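Local coordinates for malonyl CoA-acyl carrier protein transacylase (Bartonella henselae, PDB 3QAT) that probably catalyses transfer of the malonyl group from malonyl-CoA to acyl carrier protein, the step that supplies malonyl units for fatty acid biosynthesis, at residues 23-26 with 31-34; 56-59 with 63-66; 72-77 with 104-109; 300-303 with 307-310. All blocks are in the same frame, centred on the assembly; numbering follows the deposited sequence.

Contact 1. Residues 23-26 with 31-34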
loop_
_atom_site.group_PDB
_atom_site.type_symbol
_atom_site.label_atom_id
_atom_site.label_comp_id
_atom_site.label_asym_id
_atom_site.label_seq_id
_atom_site.Cartn_x
_atom_site.Cartn_y
_atom_site.Cartn_z
ATOM N N LYS A 23 -9.722 10.836 12.620
ATOM C CA LYS A 23 -10.825 11.613 13.224
ATOM C C LYS A 23 -10.267 12.827 13.969
ATOM O O LYS A 23 -10.733 13.956 13.761
ATOM C CB LYS A 23 -11.693 10.753 14.161
ATOM C CG LYS A 23 -12.822 11.512 14.890
ATOM C CD LYS A 23 -13.872 12.007 13.908
ATOM C CE LYS A 23 -14.858 12.966 14.551
ATOM N NZ LYS A 23 -15.894 13.373 13.566
ATOM N N VAL A 24 -9.261 12.593 14.810
ATOM C CA VAL A 24 -8.637 13.708 15.550
ATOM C C VAL A 24 -8.056 14.777 14.610
ATOM O O VAL A 24 -8.228 15.992 14.837
ATOM C CB VAL A 24 -7.578 13.200 16.553
ATOM C CG1 VAL A 24 -6.774 14.381 17.168
ATOM C CG2 VAL A 24 -8.277 12.369 17.635
ATOM N N LEU A 25 -7.404 14.330 13.537
ATOM C CA LEU A 25 -6.831 15.253 12.574
ATOM C C LEU A 25 -7.929 16.119 11.932
ATOM O O LEU A 25 -7.721 17.317 11.744
ATOM C CB LEU A 25 -6.014 14.506 11.507
ATOM C CG LEU A 25 -4.913 15.336 10.840
ATOM C CD1 LEU A 25 -3.765 15.633 11.841
ATOM C CD2 LEU A 25 -4.376 14.624 9.589
ATOM N N THR A 26 -9.086 15.528 11.625
ATOM C CA THR A 26 -10.209 16.300 11.066
ATOM C C THR A 26 -10.771 17.339 12.033
ATOM O O THR A 26 -11.276 18.369 11.594
ATOM C CB THR A 26 -11.383 15.451 10.534
ATOM O OG1 THR A 26 -12.053 14.792 11.610
ATOM C CG2 THR A 26 -10.924 14.432 9.517
ATOM N N ALA A 31 -8.055 21.357 6.688
ATOM C CA ALA A 31 -7.440 20.735 5.522
ATOM C C ALA A 31 -7.693 19.232 5.583
ATOM O O ALA A 31 -7.911 18.603 4.553
ATOM C CB ALA A 31 -5.937 21.015 5.468
ATOM N N ALA A 32 -7.651 18.662 6.788
ATOM C CA ALA A 32 -7.900 17.209 6.915
ATOM C C ALA A 32 -9.379 16.899 6.756
ATOM O O ALA A 32 -9.754 15.958 6.034
ATOM C CB ALA A 32 -7.371 16.696 8.277
ATOM N N ARG A 33 -10.218 17.713 7.404
ATOM C CA ARG A 33 -11.677 17.532 7.341
ATOM C C ARG A 33 -12.170 17.531 5.888
ATOM O O ARG A 33 -12.984 16.667 5.487
ATOM C CB ARG A 33 -12.374 18.644 8.151
ATOM C CG ARG A 33 -13.886 18.519 8.301
ATOM C CD ARG A 33 -14.424 19.694 9.194
ATOM N NE ARG A 33 -13.467 19.919 10.287
ATOM C CZ ARG A 33 -12.937 21.092 10.659
ATOM N NH1 ARG A 33 -13.317 22.254 10.103
ATOM N NH2 ARG A 33 -12.042 21.100 11.643
ATOM N N MET A 34 -11.646 18.454 5.083
ATOM C CA MET A 34 -12.092 18.560 3.687
ATOM C C MET A 34 -11.701 17.363 2.831
ATOM O O MET A 34 -12.417 17.026 1.916
ATOM C CB MET A 34 -11.574 19.858 3.055
ATOM C CG MET A 34 -12.256 21.067 3.630
ATOM S SD MET A 34 -11.744 22.641 2.891
ATOM C CE MET A 34 -9.975 22.618 3.129
#
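Thr26 and Arg33 form the polar edge of a tight corner between two consecutive helices, 23-28 and 30-43, near the start of the acyltransferase fold. Thr26 O, a carbonyl in the last turn of the first helix, receives two bonds from one guanidinium group. Arg33 NH2 reaches Thr26 O at 2.8 Å, and Arg33 NE meets the same oxygen at 3.0 Å. The grip is side-on, and the oxygen sits at the guanidinium edge, slightly tilted out of its plane. CG of Arg33 stands opposite the backbone N (chi1 -174°), and a bend at chi3 swings the terminal group back to this carbonyl.

Beneath the polar edge, Ala32 CB lodges against Leu25, the residue before Thr26, 3.5 Å from Leu25 O and 3.8 Å from Leu25 CG. The Thr26 hydroxyl turns into its own helix instead: OG1 donates to Lys23 O at 2.7 Å, while CB and CG2 rest against the backbone of Arg33. The methyl of Ala32 thus fills the inside of the corner, and the arginine ties its outer side. Helix 62-82 underlies the pair, meeting Leu25 through Val76 and Ala32 through Ala75 and Val79, while Phe52 of helix 47-53 packs on Lys23 and Thr26.

Contact 2. Residues 56-59 with 63-66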
loop_
_atom_site.group_PDB
_atom_site.type_symbol
_atom_site.label_atom_id
_atom_site.label_comp_id
_atom_site.label_asym_id
_atom_site.label_seq_id
_atom_site.Cartn_x
_atom_site.Cartn_y
_atom_site.Cartn_z
ATOM N N ALA A 56 -15.106 -2.684 12.700
ATOM C CA ALA A 56 -13.789 -3.005 12.136
ATOM C C ALA A 56 -13.874 -3.899 10.896
ATOM O O ALA A 56 -13.101 -3.688 9.950
ATOM C CB ALA A 56 -12.893 -3.679 13.217
ATOM N N ASP A 57 -14.764 -4.890 10.911
ATOM C CA ASP A 57 -14.797 -5.854 9.804
ATOM C C ASP A 57 -15.349 -5.196 8.544
ATOM O O ASP A 57 -14.957 -5.572 7.431
ATOM C CB ASP A 57 -15.420 -7.225 10.143
ATOM C CG ASP A 57 -16.861 -7.153 10.674
ATOM O OD1 ASP A 57 -17.442 -6.058 10.814
ATOM O OD2 ASP A 57 -17.406 -8.256 10.964
ATOM N N VAL A 58 -16.205 -4.197 8.729
ATOM C CA VAL A 58 -16.711 -3.396 7.583
ATOM C C VAL A 58 -15.636 -2.477 7.032
ATOM O O VAL A 58 -15.425 -2.403 5.799
ATOM C CB VAL A 58 -17.974 -2.621 7.938
ATOM C CG1 VAL A 58 -18.419 -1.688 6.778
ATOM C CG2 VAL A 58 -19.082 -3.581 8.326
ATOM N N LEU A 59 -14.907 -1.786 7.918
ATOM C CA LEU A 59 -13.778 -0.959 7.463
ATOM C C LEU A 59 -12.702 -1.780 6.761
ATOM O O LEU A 59 -12.054 -1.292 5.832
ATOM C CB LEU A 59 -13.159 -0.226 8.664
ATOM C CG LEU A 59 -11.957 0.678 8.384
ATOM C CD1 LEU A 59 -12.271 1.757 7.334
ATOM C CD2 LEU A 59 -11.450 1.328 9.677
ATOM N N ALA A 63 -12.908 -2.885 -0.367
ATOM C CA ALA A 63 -13.602 -1.780 -1.042
ATOM C C ALA A 63 -13.743 -0.544 -0.160
ATOM O O ALA A 63 -13.907 0.567 -0.666
ATOM C CB ALA A 63 -14.959 -2.222 -1.562
ATOM N N ASN A 64 -13.659 -0.745 1.165
ATOM C CA ASN A 64 -13.622 0.371 2.116
ATOM C C ASN A 64 -12.214 0.780 2.531
ATOM O O ASN A 64 -11.883 1.980 2.526
ATOM C CB ASN A 64 -14.499 0.047 3.329
ATOM C CG ASN A 64 -15.942 -0.067 2.934
ATOM O OD1 ASN A 64 -16.389 0.574 1.963
ATOM N ND2 ASN A 64 -16.689 -0.909 3.640
ATOM N N ALA A 65 -11.396 -0.215 2.880
ATOM C CA ALA A 65 -10.061 0.056 3.392
ATOM C C ALA A 65 -9.200 0.813 2.379
ATOM O O ALA A 65 -8.383 1.636 2.759
ATOM C CB ALA A 65 -9.373 -1.261 3.778
ATOM N N GLN A 66 -9.366 0.521 1.085
ATOM C CA GLN A 66 -8.473 1.169 0.099
ATOM C C GLN A 66 -8.735 2.697 0.002
ATOM O O GLN A 66 -7.811 3.463 0.238
ATOM C CB GLN A 66 -8.545 0.491 -1.276
ATOM C CG GLN A 66 -8.062 -0.963 -1.231
ATOM C CD GLN A 66 -7.786 -1.524 -2.626
ATOM O OE1 GLN A 66 -7.270 -0.816 -3.508
ATOM N NE2 GLN A 66 -8.104 -2.813 -2.833
#
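Asn64 lays its amide across the end of Val58, whose CG1 branch comes within 3.7 Å of Asn64 ND2. The same nitrogen donates to Val58 O at 2.9 Å, in a nearly straight bond with an N-H...O angle of 176°. The acceptor lies in the amide plane of Asn64, whereas the donor stands well above the carbonyl plane of Val58, 46° out of it, and does not use a lone-pair direction. With CG beside its backbone N (chi1 -65°), Asn64 holds the amide on the side of Val58, and its CB is also 3.7 Å from Leu59 O.

That second carbonyl is met by a methyl group: Ala65 CB lies 3.4 Å from Leu59 O. Ala65 N is also close to the oxygen but at too poor an angle for a hydrogen bond. Ile50 of helix 47-53 covers Val58 and Leu59, and Arg121 of helix 113-129 touches Asn64. Ala65 also packs on Gln14, in a loop that in relatives helps form the oxyanion hole. Here a buried asparagine in the first turn of helix 62-82 binds a carbonyl of helix 56-60, and so bridges the sharp corner between two consecutive helices of the acyltransferase fold.

Contact 3. Residues 72-77 with 104-109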
loop_
_atom_site.group_PDB
_atom_site.type_symbol
_atom_site.label_atom_id
_atom_site.label_comp_id
_atom_site.label_asym_id
_atom_site.label_seq_id
_atom_site.Cartn_x
_atom_site.Cartn_y
_atom_site.Cartn_z
ATOM N N VAL A 72 -6.842 9.025 4.749
ATOM C CA VAL A 72 -6.035 9.385 5.915
ATOM C C VAL A 72 -4.681 9.927 5.455
ATOM O O VAL A 72 -4.231 10.966 5.945
ATOM C CB VAL A 72 -5.845 8.196 6.857
ATOM C CG1 VAL A 72 -4.907 8.570 8.029
ATOM C CG2 VAL A 72 -7.216 7.737 7.378
ATOM N N SER A 73 -4.036 9.246 4.506
ATOM C CA SER A 73 -2.745 9.713 4.003
ATOM C C SER A 73 -2.844 11.111 3.388
ATOM O O SER A 73 -2.017 11.995 3.667
ATOM C CB SER A 73 -2.149 8.740 2.977
ATOM O OG SER A 73 -1.668 7.558 3.585
ATOM N N MET A 74 -3.865 11.303 2.565
ATOM C CA MET A 74 -4.027 12.622 1.894
ATOM C C MET A 74 -4.419 13.729 2.874
ATOM O O MET A 74 -4.021 14.878 2.689
ATOM C CB MET A 74 -5.019 12.524 0.729
ATOM C CG MET A 74 -4.396 11.850 -0.501
ATOM S SD MET A 74 -2.848 12.624 -1.086
ATOM C CE MET A 74 -3.370 14.323 -1.352
ATOM N N ALA A 75 -5.156 13.393 3.940
ATOM C CA ALA A 75 -5.427 14.399 4.993
ATOM C C ALA A 75 -4.093 14.868 5.607
ATOM O O ALA A 75 -3.865 16.076 5.769
ATOM C CB ALA A 75 -6.331 13.818 6.089
ATOM N N VAL A 76 -3.209 13.930 5.934
ATOM C CA VAL A 76 -1.876 14.306 6.436
ATOM C C VAL A 76 -1.120 15.183 5.422
ATOM O O VAL A 76 -0.568 16.237 5.807
ATOM C CB VAL A 76 -1.047 13.076 6.816
ATOM C CG1 VAL A 76 0.411 13.488 7.155
ATOM C CG2 VAL A 76 -1.689 12.364 7.989
ATOM N N ILE A 77 -1.110 14.788 4.143
ATOM C CA ILE A 77 -0.416 15.579 3.113
ATOM C C ILE A 77 -0.970 17.007 3.062
ATOM O O ILE A 77 -0.201 17.988 3.002
ATOM C CB ILE A 77 -0.478 14.916 1.701
ATOM C CG1 ILE A 77 0.316 13.587 1.659
ATOM C CG2 ILE A 77 -0.000 15.914 0.584
ATOM C CD1 ILE A 77 1.879 13.733 1.801
ATOM N N ALA A 104 0.335 7.716 -2.988
ATOM C CA ALA A 104 1.608 8.349 -3.383
ATOM C C ALA A 104 1.427 9.195 -4.651
ATOM O O ALA A 104 1.890 10.341 -4.727
ATOM C CB ALA A 104 2.636 7.266 -3.591
ATOM N N LEU A 105 0.732 8.637 -5.634
ATOM C CA LEU A 105 0.492 9.356 -6.882
ATOM C C LEU A 105 -0.423 10.561 -6.678
ATOM O O LEU A 105 -0.214 11.591 -7.291
ATOM C CB LEU A 105 -0.016 8.408 -7.977
ATOM C CG LEU A 105 1.023 7.398 -8.505
ATOM C CD1 LEU A 105 0.380 6.305 -9.352
ATOM C CD2 LEU A 105 2.136 8.124 -9.336
ATOM N N CYS A 106 -1.429 10.451 -5.806
ATOM C CA CYS A 106 -2.250 11.603 -5.512
ATOM C C CYS A 106 -1.405 12.703 -4.825
ATOM O O CYS A 106 -1.517 13.898 -5.147
ATOM C CB CYS A 106 -3.453 11.161 -4.645
ATOM S SG CYS A 106 -4.645 12.507 -4.333
ATOM N N ALA A 107 -0.547 12.295 -3.895
ATOM C CA ALA A 107 0.287 13.264 -3.170
ATOM C C ALA A 107 1.255 13.949 -4.132
ATOM O O ALA A 107 1.605 15.118 -3.937
ATOM C CB ALA A 107 1.061 12.567 -2.072
ATOM N N ALA A 108 1.653 13.225 -5.171
ATOM C CA ALA A 108 2.576 13.768 -6.183
ATOM C C ALA A 108 1.834 14.451 -7.352
ATOM O O ALA A 108 2.456 14.862 -8.351
ATOM C CB ALA A 108 3.520 12.647 -6.669
ATOM N N GLY A 109 0.512 14.604 -7.216
ATOM C CA GLY A 109 -0.294 15.329 -8.193
ATOM C C GLY A 109 -0.702 14.617 -9.471
ATOM O O GLY A 109 -1.233 15.260 -10.378
#
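Ala107, the residue that receives both Met74 and Ile77, sits just before the shortest backbone bond within 104-109, Ala108 N to Ala104 O at 2.9 Å. One step further on, Gly109 N binds Cys106 O at 3.0 Å and Thr110 N returns to Leu105 O. With Gly109 at positive phi, these last two bonds make a Schellman motif that closes helix 100-107. No hydrogen bond passes between 72-77 and 104-109, so the meeting itself is apolar.

Met74 supplies most of it. Its chain is bent at both chi2 (-55°) and chi3, which folds the thioether over the end of the opposite helix instead of stretching it past. The sulfur SD comes to 3.6 Å from Ala107 N and 3.7 Å from Cys106 SG. The terminal CE also lies beside Cys106 SG, and CG is close to it as well, so the thiol sulfur is flanked by much of the methionine chain. A chi1 of -175° turns Cys106 SG away from its own backbone N and onto the methionine.

Ile77, one turn along from Met74, adds the longer branch of its side chain: CG1 is 3.9 Å from Ala107 CB, and CD1 is only slightly farther off. The small alanine thus takes methionine and isoleucine together, and the helices approach to 6.7 Å between Met74 CA and Ala107 CA. Phe9 and Phe11 of strand 6-11 line one flank, touching Ile77 and Ala107, whereas Val35 of helix 30-43 and Leu113 of helix 113-129 pack on Met74, and Thr116 of that last helix touches Cys106.

Contact 4. Residues 300-303 with 307-310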
loop_
_atom_site.group_PDB
_atom_site.type_symbol
_atom_site.label_atom_id
_atom_site.label_comp_id
_atom_site.label_asym_id
_atom_site.label_seq_id
_atom_site.Cartn_x
_atom_site.Cartn_y
_atom_site.Cartn_z
ATOM N N ALA A 300 13.520 6.239 10.378
ATOM C CA ALA A 300 12.166 5.928 9.901
ATOM C C ALA A 300 11.168 6.545 10.893
ATOM O O ALA A 300 11.212 6.261 12.105
ATOM C CB ALA A 300 11.988 4.447 9.812
ATOM N N LEU A 301 10.271 7.384 10.374
ATOM C CA LEU A 301 9.380 8.173 11.215
ATOM C C LEU A 301 7.957 8.066 10.730
ATOM O O LEU A 301 7.709 8.120 9.529
ATOM C CB LEU A 301 9.791 9.661 11.220
ATOM C CG LEU A 301 11.201 9.981 11.753
ATOM C CD1 LEU A 301 11.471 11.451 11.603
ATOM C CD2 LEU A 301 11.340 9.545 13.210
ATOM N N THR A 302 7.036 7.932 11.679
ATOM C CA THR A 302 5.603 7.939 11.364
ATOM C C THR A 302 5.065 9.382 11.317
ATOM O O THR A 302 5.470 10.244 12.103
ATOM C CB THR A 302 4.785 7.099 12.369
ATOM O OG1 THR A 302 5.162 7.414 13.719
ATOM C CG2 THR A 302 5.015 5.608 12.135
ATOM N N VAL A 303 4.121 9.629 10.412
ATOM C CA VAL A 303 3.453 10.945 10.306
ATOM C C VAL A 303 1.930 10.779 10.242
ATOM O O VAL A 303 1.346 10.660 9.150
ATOM C CB VAL A 303 3.944 11.739 9.073
ATOM C CG1 VAL A 303 3.557 13.187 9.209
ATOM C CG2 VAL A 303 5.478 11.626 8.919
ATOM N N GLU A 307 1.489 16.335 16.154
ATOM C CA GLU A 307 2.833 16.357 16.722
ATOM C C GLU A 307 3.846 15.793 15.720
ATOM O O GLU A 307 4.918 16.371 15.496
ATOM C CB GLU A 307 2.866 15.537 18.031
ATOM C CG GLU A 307 2.034 16.114 19.195
ATOM C CD GLU A 307 0.504 16.165 18.993
ATOM O OE1 GLU A 307 -0.082 15.304 18.273
ATOM O OE2 GLU A 307 -0.124 17.102 19.569
ATOM N N GLU A 308 3.497 14.660 15.114
ATOM C CA GLU A 308 4.365 14.043 14.125
ATOM C C GLU A 308 4.474 14.870 12.860
ATOM O O GLU A 308 5.524 14.888 12.228
ATOM C CB GLU A 308 3.858 12.624 13.779
ATOM C CG GLU A 308 4.109 11.638 14.915
ATOM C CD GLU A 308 3.505 10.275 14.650
ATOM O OE1 GLU A 308 2.520 10.206 13.872
ATOM O OE2 GLU A 308 4.008 9.274 15.229
ATOM N N ILE A 309 3.387 15.533 12.476
ATOM C CA ILE A 309 3.446 16.473 11.352
ATOM C C ILE A 309 4.456 17.601 11.643
ATOM O O ILE A 309 5.327 17.890 10.818
ATOM C CB ILE A 309 2.047 17.037 11.004
ATOM C CG1 ILE A 309 1.217 15.951 10.298
ATOM C CG2 ILE A 309 2.166 18.304 10.144
ATOM C CD1 ILE A 309 -0.287 16.217 10.362
ATOM N N GLU A 310 4.364 18.194 12.820
ATOM C CA GLU A 310 5.316 19.247 13.215
ATOM C C GLU A 310 6.768 18.751 13.160
ATOM O O GLU A 310 7.630 19.440 12.606
ATOM C CB GLU A 310 4.970 19.844 14.598
ATOM C CG GLU A 310 3.641 20.613 14.666
ATOM C CD GLU A 310 3.609 21.868 13.801
ATOM O OE1 GLU A 310 4.683 22.392 13.422
ATOM O OE2 GLU A 310 2.493 22.349 13.508
HETATM O O HOH W 1 7.262 12.555 12.172
#
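Thr302 and Val303 end an extended strand whose chain turns within a few residues into helix 306-316, bringing Val303 CA to 5.0 Å from Glu308 CA. This is a tight strand-to-helix junction at an outermost strand of the parallel sheet. A water braces the backbones: water 1 donates to Thr302 O and also to Glu308 O, each at 2.9 Å.

Of the side chains, Glu308 does most of the work. With chi1 at -72°, CG points away from its own carbonyl carbon, and the chain then runs extended from the helix back over the strand end, so that the side chain spans the turn and sets its carboxylate beside Thr302. Thr302 OG1 donates to Glu308 OE2 at 2.7 Å. The hydroxyl arrives from above the carboxylate plane, 53° out of it, and the two side chains cross at a slant. The other oxygen, OE1, accepts from Gly304 N in the turn, so the two carboxylate oxygens are held from different residues.

On the inner side, Val303 CG1 meets Ile309 CG1 at 3.8 Å. These side chains cross at about a right angle and continue into a hydrophobic layer with Val76, Val79 and Met80 of helix 62-82.

Thr302 O comes 3.4 Å from Glu308 OE1, but both are acceptors and no bond joins them. That carbonyl takes its hydrogen bond from the water instead. Donors to both oxygens and the nearby start of the helix would be expected to favour an ionised Glu308, whose charge in turn would suit the positive end of the helix dipole.

How the contacts relate
Contacts 1, 2, 3 and 4 follow one another along the chain and all belong to the acyltransferase domain. Helix 62-82 is their common thread: its start belongs to contact 2 and its middle to contact 3, while contacts 1 and 4 pack on its surface. Contacts 1 and 3 have centres about 13 Å apart and touch through Ala32 and Ala75; contact 4 touches both, through Leu25 with Ile309 and through Val76 with Val303. Contact 2 stands apart, about 25 Å centre to centre from contact 4. Contacts 1, 3 and 4 thereby join the N-terminal helices to the edge strand 299-303 of the parallel sheet, while contact 2 sets the corner at the start of helix 62-82.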